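Local coordinates for protein citrate synthase (Metallosphaera sedula, PDB 6ABW) that probably catalyses the condensation of oxaloacetate with acetyl-CoA and water to give citrate and CoA, the entry step of the tricarboxylic acid cycle, at residues A193-P198 and F268-Y273; A233-F238 and M341-F346. All coordinates share one frame; numbering follows the deposited sequence.

Along the chain, 193-198 comes first, in the loop between helices 179-191 and 199-208, followed by 233-238 at the start of helix 233-244. Next is 268-273, in the loop between helices 250-260 and 278-292, where contact 1 closes on 193-198 over 69 intervening, largely helical residues. Segment 341-346, where helix 342-365 begins, returns to 233-238 and closes contact 2 over 102 residues. The two closures therefore cross rather than nest. Their centres lie about 15 Å apart and their nearest atoms about 6 Å, without touching, but acetyl-CoA bridges them: contact 1 meets mainly its pantetheine arm, contact 2 its acetyl end.

Contact 1 (A193-P198 and F268-Y273); sequences ADHEVP and FGHRVY. With ACO (acetyl coenzyme *a), chain D.
The acetyl-CoA pocket of citrate synthase is bordered here by a polar cluster in which His195 and Glu196 meet His270, a predicted active-site residue, and Tyr273. His195 NE2 and Tyr273 OH share a nearly straight hydrogen bond of 2.9 Å, the hydroxyl lying near the imidazole plane at the ring's edge. On the other nitrogen, His195 ND1 donates to Glu196 OE2 (2.9 Å), reaching the anti side of the carboxylate at a bent 138°. Both ring nitrogens are thus engaged, which fixes the rotation of the imidazole. The same OE2 lies at the edge of the His270 ring, 3.4 Å from His270 CE1, while OE1 rests 3.3 Å from Val272 CG2. The two imidazoles meet rim to rim, their planes almost perpendicular. With CG anti to the backbone N (chi1 -161°), the His270 ring places ND1 to accept the amides of Val272 and Tyr273, both tilted from its plane, and Tyr273 CD2 covers one face. Alongside, Phe268 O takes a weak hydrogen bond from N8P of acetyl-CoA at 2.8 Å, and the Arg271 guanidinium lays one face against the ligand methyl CEP. Ile33 of strand 31-34 packs against His195, Glu196, Val272 and Tyr273, and Arg279 of helix 278-292 touches His195, His270 and Tyr273, so both the strand and the helix pack on the junction of the two loops.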
ATOM      1  N   ALA A 193       2.840  19.914  -2.381  1.00 10.20           N
ATOM      2  CA  ALA A 193       1.853  19.191  -3.157  1.00  9.31           C
ATOM      3  C   ALA A 193       2.483  18.134  -4.049  1.00  9.63           C
ATOM      4  O   ALA A 193       1.904  17.065  -4.177  1.00  9.58           O
ATOM      5  CB  ALA A 193       0.944  20.100  -3.950  1.00  9.76           C
ATOM      6  N   ASP A 194       3.608  18.407  -4.717  1.00 10.37           N
ATOM      7  CA  ASP A 194       4.220  17.415  -5.553  1.00 11.42           C
ATOM      8  C   ASP A 194       5.715  17.685  -5.752  1.00 11.96           C
ATOM      9  O   ASP A 194       6.096  18.851  -5.790  1.00 12.22           O
ATOM     10  CB  ASP A 194       3.617  17.386  -6.980  1.00 13.45           C
ATOM     11  CG  ASP A 194       4.023  16.088  -7.716  1.00 16.71           C
ATOM     12  OD1 ASP A 194       3.974  14.953  -7.090  1.00 16.69           O
ATOM     13  OD2 ASP A 194       4.512  16.164  -8.865  1.00 18.47           O
ATOM     14  N   HIS A 195       6.511  16.632  -5.859  1.00 11.94           N
ATOM     15  CA  HIS A 195       7.947  16.799  -6.158  1.00 12.63           C
ATOM     16  C   HIS A 195       8.607  15.469  -6.475  1.00 15.45           C
ATOM     17  O   HIS A 195       8.606  14.548  -5.609  1.00 17.26           O
ATOM     18  CB  HIS A 195       8.658  17.382  -4.946  1.00 11.98           C
ATOM     19  CG  HIS A 195       9.859  18.220  -5.252  1.00 12.08           C
ATOM     20  ND1 HIS A 195      11.140  17.739  -5.124  1.00 12.27           N
ATOM     21  CD2 HIS A 195       9.968  19.498  -5.653  1.00 13.13           C
ATOM     22  CE1 HIS A 195      11.980  18.693  -5.490  1.00 13.33           C
ATOM     23  NE2 HIS A 195      11.301  19.761  -5.819  1.00 13.42           N
ATOM     24  N   GLU A 196       9.158  15.328  -7.675  1.00 16.24           N
ATOM     25  CA  GLU A 196       9.927  14.103  -8.034  1.00 18.47           C
ATOM     26  C   GLU A 196       8.978  12.871  -7.951  1.00 18.20           C
ATOM     27  O   GLU A 196       7.744  13.029  -7.949  1.00 16.01           O
ATOM     28  CB  GLU A 196      11.160  13.946  -7.133  1.00 21.46           C
ATOM     29  CG  GLU A 196      12.247  15.010  -7.236  1.00 24.14           C
ATOM     30  CD  GLU A 196      13.253  14.935  -6.063  1.00 30.78           C
ATOM     31  OE1 GLU A 196      14.306  14.275  -6.188  1.00 36.47           O
ATOM     32  OE2 GLU A 196      12.984  15.532  -4.974  1.00 27.54           O
ATOM     33  N   VAL A 197       9.559  11.675  -7.912  1.00 15.86           N
ATOM     34  CA  VAL A 197       8.799  10.460  -7.842  1.00 17.33           C
ATOM     35  C   VAL A 197       9.427   9.643  -6.715  1.00 16.83           C
ATOM     36  O   VAL A 197      10.188   8.703  -6.943  1.00 18.14           O
ATOM     37  CB  VAL A 197       8.801   9.677  -9.178  1.00 18.77           C
ATOM     38  CG1 VAL A 197       7.848   8.500  -9.099  1.00 17.19           C
ATOM     39  CG2 VAL A 197       8.445  10.530 -10.366  1.00 20.18           C
ATOM     40  N   PRO A 198       9.152  10.034  -5.467  1.00 16.38           N
ATOM     41  CA  PRO A 198       9.683   9.254  -4.338  1.00 15.43           C
ATOM     42  C   PRO A 198       8.901   7.948  -4.159  1.00 13.28           C
ATOM     43  O   PRO A 198       7.999   7.675  -4.944  1.00 12.32           O
ATOM     44  CB  PRO A 198       9.535  10.190  -3.153  1.00 16.74           C
ATOM     45  CG  PRO A 198       8.309  10.968  -3.490  1.00 18.42           C
ATOM     46  CD  PRO A 198       8.360  11.191  -5.006  1.00 16.58           C
ATOM     47  N   PHE A 268      19.333  20.224   5.417  1.00 10.15           N
ATOM     48  CA  PHE A 268      20.251  20.773   4.417  1.00 10.15           C
ATOM     49  C   PHE A 268      20.503  19.675   3.385  1.00 10.29           C
ATOM     50  O   PHE A 268      20.546  18.463   3.711  1.00 11.12           O
ATOM     51  CB  PHE A 268      21.574  21.215   4.986  1.00 10.92           C
ATOM     52  CG  PHE A 268      21.609  22.656   5.404  1.00 10.47           C
ATOM     53  CD1 PHE A 268      20.708  23.179   6.347  1.00 10.52           C
ATOM     54  CD2 PHE A 268      22.511  23.509   4.876  1.00 10.62           C
ATOM     55  CE1 PHE A 268      20.802  24.504   6.766  1.00 10.72           C
ATOM     56  CE2 PHE A 268      22.578  24.820   5.273  1.00 10.20           C
ATOM     57  CZ  PHE A 268      21.699  25.349   6.205  1.00 10.37           C
ATOM     58  N   GLY A 269      20.741  20.123   2.173  1.00 10.84           N
ATOM     59  CA  GLY A 269      21.173  19.234   1.092  1.00 12.31           C
ATOM     60  C   GLY A 269      20.025  18.663   0.260  1.00 13.17           C
ATOM     61  O   GLY A 269      18.901  18.404   0.742  1.00 12.24           O
ATOM     62  N   HIS A 270      20.273  18.368  -1.007  1.00 13.10           N
ATOM     63  CA  HIS A 270      19.218  17.821  -1.813  1.00 14.28           C
ATOM     64  C   HIS A 270      19.825  17.073  -2.962  1.00 15.79           C
ATOM     65  O   HIS A 270      20.847  17.565  -3.516  1.00 14.03           O
ATOM     66  CB  HIS A 270      18.317  18.950  -2.325  1.00 15.39           C
ATOM     67  CG  HIS A 270      16.989  18.482  -2.765  1.00 15.16           C
ATOM     68  ND1 HIS A 270      16.752  18.060  -4.056  1.00 15.06           N
ATOM     69  CD2 HIS A 270      15.794  18.429  -2.122  1.00 15.76           C
ATOM     70  CE1 HIS A 270      15.485  17.708  -4.165  1.00 18.01           C
ATOM     71  NE2 HIS A 270      14.887  17.881  -2.990  1.00 15.46           N
ATOM     72  N   ARG A 271      19.204  15.959  -3.353  1.00 16.87           N
ATOM     73  CA  ARG A 271      19.777  15.189  -4.522  1.00 21.49           C
ATOM     74  C   ARG A 271      19.703  15.913  -5.859  1.00 20.16           C
ATOM     75  O   ARG A 271      20.472  15.563  -6.771  1.00 20.49           O
ATOM     76  CB  ARG A 271      19.117  13.788  -4.670  1.00 26.78           C
ATOM     77  CG  ARG A 271      19.594  12.813  -3.586  1.00 33.08           C
ATOM     78  CD  ARG A 271      19.237  11.335  -3.794  1.00 43.01           C
ATOM     79  NE  ARG A 271      19.491  10.584  -2.541  1.00 51.69           N
ATOM     80  CZ  ARG A 271      20.697  10.220  -2.059  1.00 55.43           C
ATOM     81  NH1 ARG A 271      21.834  10.514  -2.694  1.00 54.36           N
ATOM     82  NH2 ARG A 271      20.770   9.557  -0.897  1.00 58.36           N
ATOM     83  N   VAL A 272      18.759  16.833  -6.030  1.00 16.91           N
ATOM     84  CA  VAL A 272      18.541  17.568  -7.291  1.00 18.42           C
ATOM     85  C   VAL A 272      18.975  19.026  -7.211  1.00 19.07           C
ATOM     86  O   VAL A 272      19.682  19.548  -8.107  1.00 18.42           O
ATOM     87  CB  VAL A 272      17.034  17.463  -7.732  1.00 21.58           C
ATOM     88  CG1 VAL A 272      16.775  18.125  -9.062  1.00 21.60           C
ATOM     89  CG2 VAL A 272      16.631  15.993  -7.853  1.00 22.24           C
ATOM     90  N   TYR A 273      18.473  19.754  -6.224  1.00 16.88           N
ATOM     91  CA  TYR A 273      18.794  21.161  -6.043  1.00 16.47           C
ATOM     92  C   TYR A 273      20.247  21.371  -5.575  1.00 18.34           C
ATOM     93  O   TYR A 273      20.654  20.822  -4.567  1.00 18.17           O
ATOM     94  CB  TYR A 273      17.904  21.881  -5.032  1.00 15.62           C
ATOM     95  CG  TYR A 273      16.444  21.965  -5.468  1.00 14.48           C
ATOM     96  CD1 TYR A 273      16.099  22.633  -6.630  1.00 14.05           C
ATOM     97  CD2 TYR A 273      15.415  21.352  -4.715  1.00 13.95           C
ATOM     98  CE1 TYR A 273      14.790  22.710  -7.050  1.00 15.89           C
ATOM     99  CE2 TYR A 273      14.073  21.436  -5.112  1.00 14.09           C
ATOM    100  CZ  TYR A 273      13.781  22.081  -6.285  1.00 15.22           C
ATOM    101  OH  TYR A 273      12.523  22.164  -6.758  1.00 16.17           O
TER
HETATM  102  N1A ACO D 403      25.175  18.425   6.006  1.00 21.66           N
HETATM  103  C2A ACO D 403      26.554  18.498   5.950  1.00 25.83           C
HETATM  104  N3A ACO D 403      27.288  18.062   4.858  1.00 23.86           N
HETATM  105  C4A ACO D 403      26.619  17.542   3.801  1.00 26.22           C
HETATM  106  C5A ACO D 403      25.142  17.450   3.799  1.00 23.09           C
HETATM  107  C6A ACO D 403      24.451  17.943   4.987  1.00 21.92           C
HETATM  108  N6A ACO D 403      23.106  17.834   5.029  1.00 20.29           N
HETATM  109  N7A ACO D 403      24.764  16.871   2.634  1.00 24.73           N
HETATM  110  C8A ACO D 403      25.890  16.609   1.926  1.00 26.44           C
HETATM  111  N9A ACO D 403      26.977  17.000   2.628  1.00 30.89           N
HETATM  112  C1B ACO D 403      28.400  16.922   2.185  1.00 42.32           C
HETATM  113  C2B ACO D 403      28.860  15.515   1.770  1.00 49.01           C
HETATM  114  O2B ACO D 403      29.290  14.699   2.860  1.00 50.37           O
HETATM  115  C3B ACO D 403      29.999  15.878   0.858  1.00 54.61           C
HETATM  116  O3B ACO D 403      31.138  16.115   1.704  1.00 68.29           O
HETATM  117  P3B ACO D 403      32.694  15.907   1.253  1.00 82.15           P
HETATM  118  O7A ACO D 403      33.428  15.629   2.552  1.00 80.62           O
HETATM  119  O8A ACO D 403      33.086  17.230   0.602  1.00 69.20           O
HETATM  120  O9A ACO D 403      32.638  14.704   0.317  1.00 79.18           O
HETATM  121  C4B ACO D 403      29.546  17.166   0.157  1.00 53.93           C
HETATM  122  O4B ACO D 403      28.584  17.786   1.025  1.00 49.13           O
HETATM  123  C5B ACO D 403      28.859  16.954  -1.168  1.00 52.68           C
HETATM  124  O5B ACO D 403      27.751  16.070  -0.995  1.00 56.96           O
HETATM  125  P1A ACO D 403      26.759  15.790  -2.238  1.00 61.93           P
HETATM  126  O1A ACO D 403      27.449  14.727  -3.061  1.00 60.85           O
HETATM  127  O2A ACO D 403      26.345  17.145  -2.832  1.00 69.04           O
HETATM  128  O3A ACO D 403      25.386  15.161  -1.647  1.00 59.64           O
HETATM  129  P2A ACO D 403      25.229  13.665  -1.050  1.00 58.09           P
HETATM  130  O4A ACO D 403      24.656  12.727  -2.080  1.00 56.35           O
HETATM  131  O5A ACO D 403      26.396  13.321  -0.172  1.00 53.32           O
HETATM  132  O6A ACO D 403      23.932  13.977  -0.140  1.00 53.82           O
HETATM  133  CBP ACO D 403      21.585  14.249   0.169  1.00 39.93           C
HETATM  134  CCP ACO D 403      22.785  14.679  -0.633  1.00 43.05           C
HETATM  135  CDP ACO D 403      20.303  15.051   0.158  1.00 35.40           C
HETATM  136  CEP ACO D 403      21.537  12.780   0.616  1.00 38.04           C
HETATM  137  CAP ACO D 403      22.137  14.837   1.570  1.00 37.56           C
HETATM  138  OAP ACO D 403      22.517  16.225   1.557  1.00 33.43           O
HETATM  139  C9P ACO D 403      21.243  14.688   2.805  1.00 44.79           C
HETATM  140  O9P ACO D 403      21.326  13.645   3.444  1.00 48.10           O
HETATM  141  N8P ACO D 403      20.392  15.698   3.119  1.00 38.72           N
HETATM  142  C7P ACO D 403      19.323  15.527   4.076  1.00 41.85           C
HETATM  143  C6P ACO D 403      19.741  15.391   5.522  1.00 38.26           C
HETATM  144  C5P ACO D 403      18.444  15.081   6.260  1.00 44.02           C
HETATM  145  O5P ACO D 403      17.767  15.996   6.725  1.00 37.13           O
HETATM  146  N4P ACO D 403      18.091  13.785   6.413  1.00 44.04           N
HETATM  147  C3P ACO D 403      16.922  13.357   7.194  1.00 43.42           C
HETATM  148  C2P ACO D 403      15.969  12.696   6.222  1.00 52.94           C
HETATM  149  S1P ACO D 403      15.968  10.963   6.525  1.00 58.11           S
HETATM  150  C   ACO D 403      14.342  10.920   6.823  1.00 46.49           C
HETATM  151  O   ACO D 403      13.974  11.278   7.926  1.00 44.53           O
HETATM  152  CH3 ACO D 403      13.444  10.494   5.699  1.00 39.00           C

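Contact 2 (A233-F238 and M341-F346); sequences AAEEAF and MFTSLF. With ACO (acetyl coenzyme *a), chain D; GOL (glycerol), chain B.
Glu235 sets off with CG beside its backbone N and then bends at chi2 (89°), which carries its carboxylate across to Thr343; Phe342, its CG anti to the carbonyl carbon, turns its ring edge toward Phe238. The carboxylate grips the first turn of helix 342-365 with both oxygens. Thr343 OG1 donates to Glu235 OE1 at 2.6 Å, and Thr343 N donates to OE2 at 2.9 Å, both on the syn side, the amide rising 34° from the carboxylate plane. Receiving an amide at a helix start, the negative charge is probably favoured by the helix dipole. Were Glu235 an alanine, the Thr343 amide and hydroxyl would probably lose their acceptor and a gap would open beside Phe342 CB. Thr343 OG1 also accepts from O3 of a glycerol, probably from the crystallisation liquor, whose O2 and O3 take the amides of Ala233 and Ala234; the glycerol C1 lies over one face of the Phe346 ring.

Next to the polar pair, the edge of Phe342 points into the face of Phe238 in a T-shaped stack, planes perpendicular and centroids 5.3 Å apart, with Phe342 CE2 3.7 Å from Phe238 CG. Ala234 CB packs on Phe342 CB at 3.9 Å. The axes of the two short helix segments come within 9.0 Å, their N-to-C directions 139° apart. Tyr300 and Tyr333 extend the aromatic packing round Phe238, Asp325 and Ser328 of helix 325-335 touch Ala233 and Ala234, and helix 104-119 lies against Thr343 and Ser344.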
ATOM      1  N   ALA A 233      11.398  13.354   7.649  1.00 12.24           N
ATOM      2  CA  ALA A 233      12.435  14.374   7.413  1.00 12.23           C
ATOM      3  C   ALA A 233      12.137  15.725   8.106  1.00 12.36           C
ATOM      4  O   ALA A 233      13.064  16.321   8.635  1.00 12.22           O
ATOM      5  CB  ALA A 233      12.689  14.612   5.928  1.00 12.54           C
ATOM      6  N   ALA A 234      10.886  16.189   8.087  1.00 10.08           N
ATOM      7  CA  ALA A 234      10.584  17.466   8.758  1.00 11.81           C
ATOM      8  C   ALA A 234      10.760  17.321  10.253  1.00 11.13           C
ATOM      9  O   ALA A 234      11.291  18.242  10.947  1.00 11.18           O
ATOM     10  CB  ALA A 234       9.148  17.897   8.446  1.00 11.70           C
ATOM     11  N   GLU A 235      10.383  16.168  10.785  1.00 10.93           N
ATOM     12  CA  GLU A 235      10.601  15.879  12.217  1.00 11.44           C
ATOM     13  C   GLU A 235      12.077  15.860  12.590  1.00 11.85           C
ATOM     14  O   GLU A 235      12.458  16.482  13.598  1.00 12.24           O
ATOM     15  CB  GLU A 235      10.017  14.516  12.670  1.00 13.30           C
ATOM     16  CG  GLU A 235       8.495  14.488  12.672  1.00 15.53           C
ATOM     17  CD  GLU A 235       7.788  14.060  11.364  1.00 17.56           C
ATOM     18  OE1 GLU A 235       8.397  14.304  10.252  1.00 16.89           O
ATOM     19  OE2 GLU A 235       6.591  13.577  11.497  1.00 17.29           O
ATOM     20  N   GLU A 236      12.916  15.243  11.741  1.00 12.01           N
ATOM     21  CA  GLU A 236      14.325  15.070  12.074  1.00 13.90           C
ATOM     22  C   GLU A 236      15.019  16.473  12.063  1.00 12.80           C
ATOM     23  O   GLU A 236      15.870  16.758  12.923  1.00 12.70           O
ATOM     24  CB  GLU A 236      15.035  14.151  11.092  1.00 17.76           C
ATOM     25  CG  GLU A 236      14.706  12.675  11.332  1.00 24.42           C
ATOM     26  CD  GLU A 236      14.933  12.254  12.800  1.00 31.73           C
ATOM     27  OE1 GLU A 236      13.972  11.852  13.520  1.00 43.29           O
ATOM     28  OE2 GLU A 236      16.063  12.407  13.265  1.00 40.79           O
ATOM     29  N   ALA A 237      14.655  17.303  11.107  1.00 11.12           N
ATOM     30  CA  ALA A 237      15.238  18.640  11.033  1.00 11.74           C
ATOM     31  C   ALA A 237      14.836  19.442  12.287  1.00 11.58           C
ATOM     32  O   ALA A 237      15.662  20.093  12.870  1.00 10.66           O
ATOM     33  CB  ALA A 237      14.768  19.364   9.796  1.00 11.86           C
ATOM     34  N   PHE A 238      13.567  19.402  12.660  1.00 10.63           N
ATOM     35  CA  PHE A 238      13.036  20.230  13.729  1.00 11.05           C
ATOM     36  C   PHE A 238      13.542  19.734  15.104  1.00 11.74           C
ATOM     37  O   PHE A 238      13.763  20.557  15.993  1.00 10.27           O
ATOM     38  CB  PHE A 238      11.549  20.197  13.698  1.00 10.83           C
ATOM     39  CG  PHE A 238      10.888  21.158  14.644  1.00 10.81           C
ATOM     40  CD1 PHE A 238      10.603  22.463  14.275  1.00 11.37           C
ATOM     41  CD2 PHE A 238      10.549  20.741  15.905  1.00 11.89           C
ATOM     42  CE1 PHE A 238       9.970  23.331  15.158  1.00 11.83           C
ATOM     43  CE2 PHE A 238       9.977  21.623  16.789  1.00 12.39           C
ATOM     44  CZ  PHE A 238       9.712  22.918  16.428  1.00 10.61           C
ATOM     45  N   MET A 341       3.033  15.153  14.121  1.00 10.14           N
ATOM     46  CA  MET A 341       2.138  15.342  13.015  1.00 10.18           C
ATOM     47  C   MET A 341       2.878  15.765  11.762  1.00  8.81           C
ATOM     48  O   MET A 341       2.204  15.845  10.739  1.00  8.39           O
ATOM     49  CB  MET A 341       1.069  16.423  13.291  1.00 10.59           C
ATOM     50  CG  MET A 341       0.004  16.021  14.321  1.00 12.01           C
ATOM     51  SD  MET A 341      -0.894  14.536  13.922  1.00 13.07           S
ATOM     52  CE  MET A 341      -1.742  15.002  12.436  1.00 13.56           C
ATOM     53  N   PHE A 342       4.190  16.070  11.771  1.00  8.21           N
ATOM     54  CA  PHE A 342       4.717  16.763  10.607  1.00  8.52           C
ATOM     55  C   PHE A 342       4.674  15.984   9.261  1.00  8.57           C
ATOM     56  O   PHE A 342       4.327  16.543   8.226  1.00  8.12           O
ATOM     57  CB  PHE A 342       6.123  17.272  10.864  1.00  8.70           C
ATOM     58  CG  PHE A 342       6.276  18.325  11.953  1.00  9.07           C
ATOM     59  CD1 PHE A 342       5.222  18.953  12.524  1.00  9.69           C
ATOM     60  CD2 PHE A 342       7.573  18.689  12.318  1.00 10.34           C
ATOM     61  CE1 PHE A 342       5.456  19.916  13.531  1.00 10.70           C
ATOM     62  CE2 PHE A 342       7.833  19.635  13.276  1.00  9.82           C
ATOM     63  CZ  PHE A 342       6.751  20.262  13.891  1.00  9.48           C
ATOM     64  N   THR A 343       5.003  14.700   9.308  1.00  8.96           N
ATOM     65  CA  THR A 343       4.945  13.900   8.106  1.00  9.67           C
ATOM     66  C   THR A 343       3.479  13.705   7.633  1.00  9.20           C
ATOM     67  O   THR A 343       3.248  13.577   6.441  1.00  9.36           O
ATOM     68  CB  THR A 343       5.731  12.583   8.262  1.00 10.80           C
ATOM     69  OG1 THR A 343       7.126  12.955   8.377  1.00 13.76           O
ATOM     70  CG2 THR A 343       5.587  11.701   7.024  1.00 10.18           C
ATOM     71  N   SER A 344       2.517  13.623   8.567  1.00  9.14           N
ATOM     72  CA  SER A 344       1.096  13.560   8.226  1.00  8.98           C
ATOM     73  C   SER A 344       0.622  14.827   7.513  1.00  8.62           C
ATOM     74  O   SER A 344      -0.229  14.759   6.597  1.00  8.80           O
ATOM     75  CB  SER A 344       0.228  13.276   9.481  1.00  9.72           C
ATOM     76  OG  SER A 344       0.458  11.963   9.901  1.00 11.70           O
ATOM     77  N   LEU A 345       1.197  15.980   7.883  1.00  8.78           N
ATOM     78  CA  LEU A 345       0.887  17.261   7.238  1.00  9.43           C
ATOM     79  C   LEU A 345       1.463  17.326   5.843  1.00  9.27           C
ATOM     80  O   LEU A 345       0.820  17.800   4.911  1.00 10.02           O
ATOM     81  CB  LEU A 345       1.316  18.464   8.084  1.00  9.64           C
ATOM     82  CG  LEU A 345       0.582  18.540   9.408  1.00 10.52           C
ATOM     83  CD1 LEU A 345       1.399  19.385  10.402  1.00 10.75           C
ATOM     84  CD2 LEU A 345      -0.794  19.149   9.142  1.00 11.66           C
ATOM     85  N   PHE A 346       2.676  16.814   5.686  1.00  9.29           N
ATOM     86  CA  PHE A 346       3.230  16.549   4.375  1.00  8.99           C
ATOM     87  C   PHE A 346       2.255  15.695   3.546  1.00  8.41           C
ATOM     88  O   PHE A 346       1.964  16.011   2.356  1.00  8.02           O
ATOM     89  CB  PHE A 346       4.633  15.858   4.488  1.00  8.54           C
ATOM     90  CG  PHE A 346       5.142  15.270   3.209  1.00  9.41           C
ATOM     91  CD1 PHE A 346       5.911  16.045   2.332  1.00 10.09           C
ATOM     92  CD2 PHE A 346       4.833  13.997   2.853  1.00  9.58           C
ATOM     93  CE1 PHE A 346       6.381  15.502   1.147  1.00 11.06           C
ATOM     94  CE2 PHE A 346       5.249  13.451   1.640  1.00 10.41           C
ATOM     95  CZ  PHE A 346       6.001  14.213   0.773  1.00 11.42           C
TER
HETATM   96  N1A ACO D 403      25.175  18.425   6.006  1.00 21.66           N
HETATM   97  C2A ACO D 403      26.554  18.498   5.950  1.00 25.83           C
HETATM   98  N3A ACO D 403      27.288  18.062   4.858  1.00 23.86           N
HETATM   99  C4A ACO D 403      26.619  17.542   3.801  1.00 26.22           C
HETATM  100  C5A ACO D 403      25.142  17.450   3.799  1.00 23.09           C
HETATM  101  C6A ACO D 403      24.451  17.943   4.987  1.00 21.92           C
HETATM  102  N6A ACO D 403      23.106  17.834   5.029  1.00 20.29           N
HETATM  103  N7A ACO D 403      24.764  16.871   2.634  1.00 24.73           N
HETATM  104  C8A ACO D 403      25.890  16.609   1.926  1.00 26.44           C
HETATM  105  N9A ACO D 403      26.977  17.000   2.628  1.00 30.89           N
HETATM  106  C1B ACO D 403      28.400  16.922   2.185  1.00 42.32           C
HETATM  107  C2B ACO D 403      28.860  15.515   1.770  1.00 49.01           C
HETATM  108  O2B ACO D 403      29.290  14.699   2.860  1.00 50.37           O
HETATM  109  C3B ACO D 403      29.999  15.878   0.858  1.00 54.61           C
HETATM  110  O3B ACO D 403      31.138  16.115   1.704  1.00 68.29           O
HETATM  111  P3B ACO D 403      32.694  15.907   1.253  1.00 82.15           P
HETATM  112  O7A ACO D 403      33.428  15.629   2.552  1.00 80.62           O
HETATM  113  O8A ACO D 403      33.086  17.230   0.602  1.00 69.20           O
HETATM  114  O9A ACO D 403      32.638  14.704   0.317  1.00 79.18           O
HETATM  115  C4B ACO D 403      29.546  17.166   0.157  1.00 53.93           C
HETATM  116  O4B ACO D 403      28.584  17.786   1.025  1.00 49.13           O
HETATM  117  C5B ACO D 403      28.859  16.954  -1.168  1.00 52.68           C
HETATM  118  O5B ACO D 403      27.751  16.070  -0.995  1.00 56.96           O
HETATM  119  P1A ACO D 403      26.759  15.790  -2.238  1.00 61.93           P
HETATM  120  O1A ACO D 403      27.449  14.727  -3.061  1.00 60.85           O
HETATM  121  O2A ACO D 403      26.345  17.145  -2.832  1.00 69.04           O
HETATM  122  O3A ACO D 403      25.386  15.161  -1.647  1.00 59.64           O
HETATM  123  P2A ACO D 403      25.229  13.665  -1.050  1.00 58.09           P
HETATM  124  O4A ACO D 403      24.656  12.727  -2.080  1.00 56.35           O
HETATM  125  O5A ACO D 403      26.396  13.321  -0.172  1.00 53.32           O
HETATM  126  O6A ACO D 403      23.932  13.977  -0.140  1.00 53.82           O
HETATM  127  CBP ACO D 403      21.585  14.249   0.169  1.00 39.93           C
HETATM  128  CCP ACO D 403      22.785  14.679  -0.633  1.00 43.05           C
HETATM  129  CDP ACO D 403      20.303  15.051   0.158  1.00 35.40           C
HETATM  130  CEP ACO D 403      21.537  12.780   0.616  1.00 38.04           C
HETATM  131  CAP ACO D 403      22.137  14.837   1.570  1.00 37.56           C
HETATM  132  OAP ACO D 403      22.517  16.225   1.557  1.00 33.43           O
HETATM  133  C9P ACO D 403      21.243  14.688   2.805  1.00 44.79           C
HETATM  134  O9P ACO D 403      21.326  13.645   3.444  1.00 48.10           O
HETATM  135  N8P ACO D 403      20.392  15.698   3.119  1.00 38.72           N
HETATM  136  C7P ACO D 403      19.323  15.527   4.076  1.00 41.85           C
HETATM  137  C6P ACO D 403      19.741  15.391   5.522  1.00 38.26           C
HETATM  138  C5P ACO D 403      18.444  15.081   6.260  1.00 44.02           C
HETATM  139  O5P ACO D 403      17.767  15.996   6.725  1.00 37.13           O
HETATM  140  N4P ACO D 403      18.091  13.785   6.413  1.00 44.04           N
HETATM  141  C3P ACO D 403      16.922  13.357   7.194  1.00 43.42           C
HETATM  142  C2P ACO D 403      15.969  12.696   6.222  1.00 52.94           C
HETATM  143  S1P ACO D 403      15.968  10.963   6.525  1.00 58.11           S
HETATM  144  C   ACO D 403      14.342  10.920   6.823  1.00 46.49           C
HETATM  145  O   ACO D 403      13.974  11.278   7.926  1.00 44.53           O
HETATM  146  CH3 ACO D 403      13.444  10.494   5.699  1.00 39.00           C
HETATM  147  C1  GOL B 401       8.594  13.334   3.242  1.00 15.62           C
HETATM  148  O1  GOL B 401       9.670  14.013   2.563  1.00 16.45           O
HETATM  149  C2  GOL B 401       8.725  13.447   4.750  1.00 14.57           C
HETATM  150  O2  GOL B 401      10.016  12.913   5.093  1.00 12.47           O
HETATM  151  C3  GOL B 401       8.567  14.917   5.168  1.00 15.69           C
HETATM  152  O3  GOL B 401       8.657  14.965   6.602  1.00 16.92           O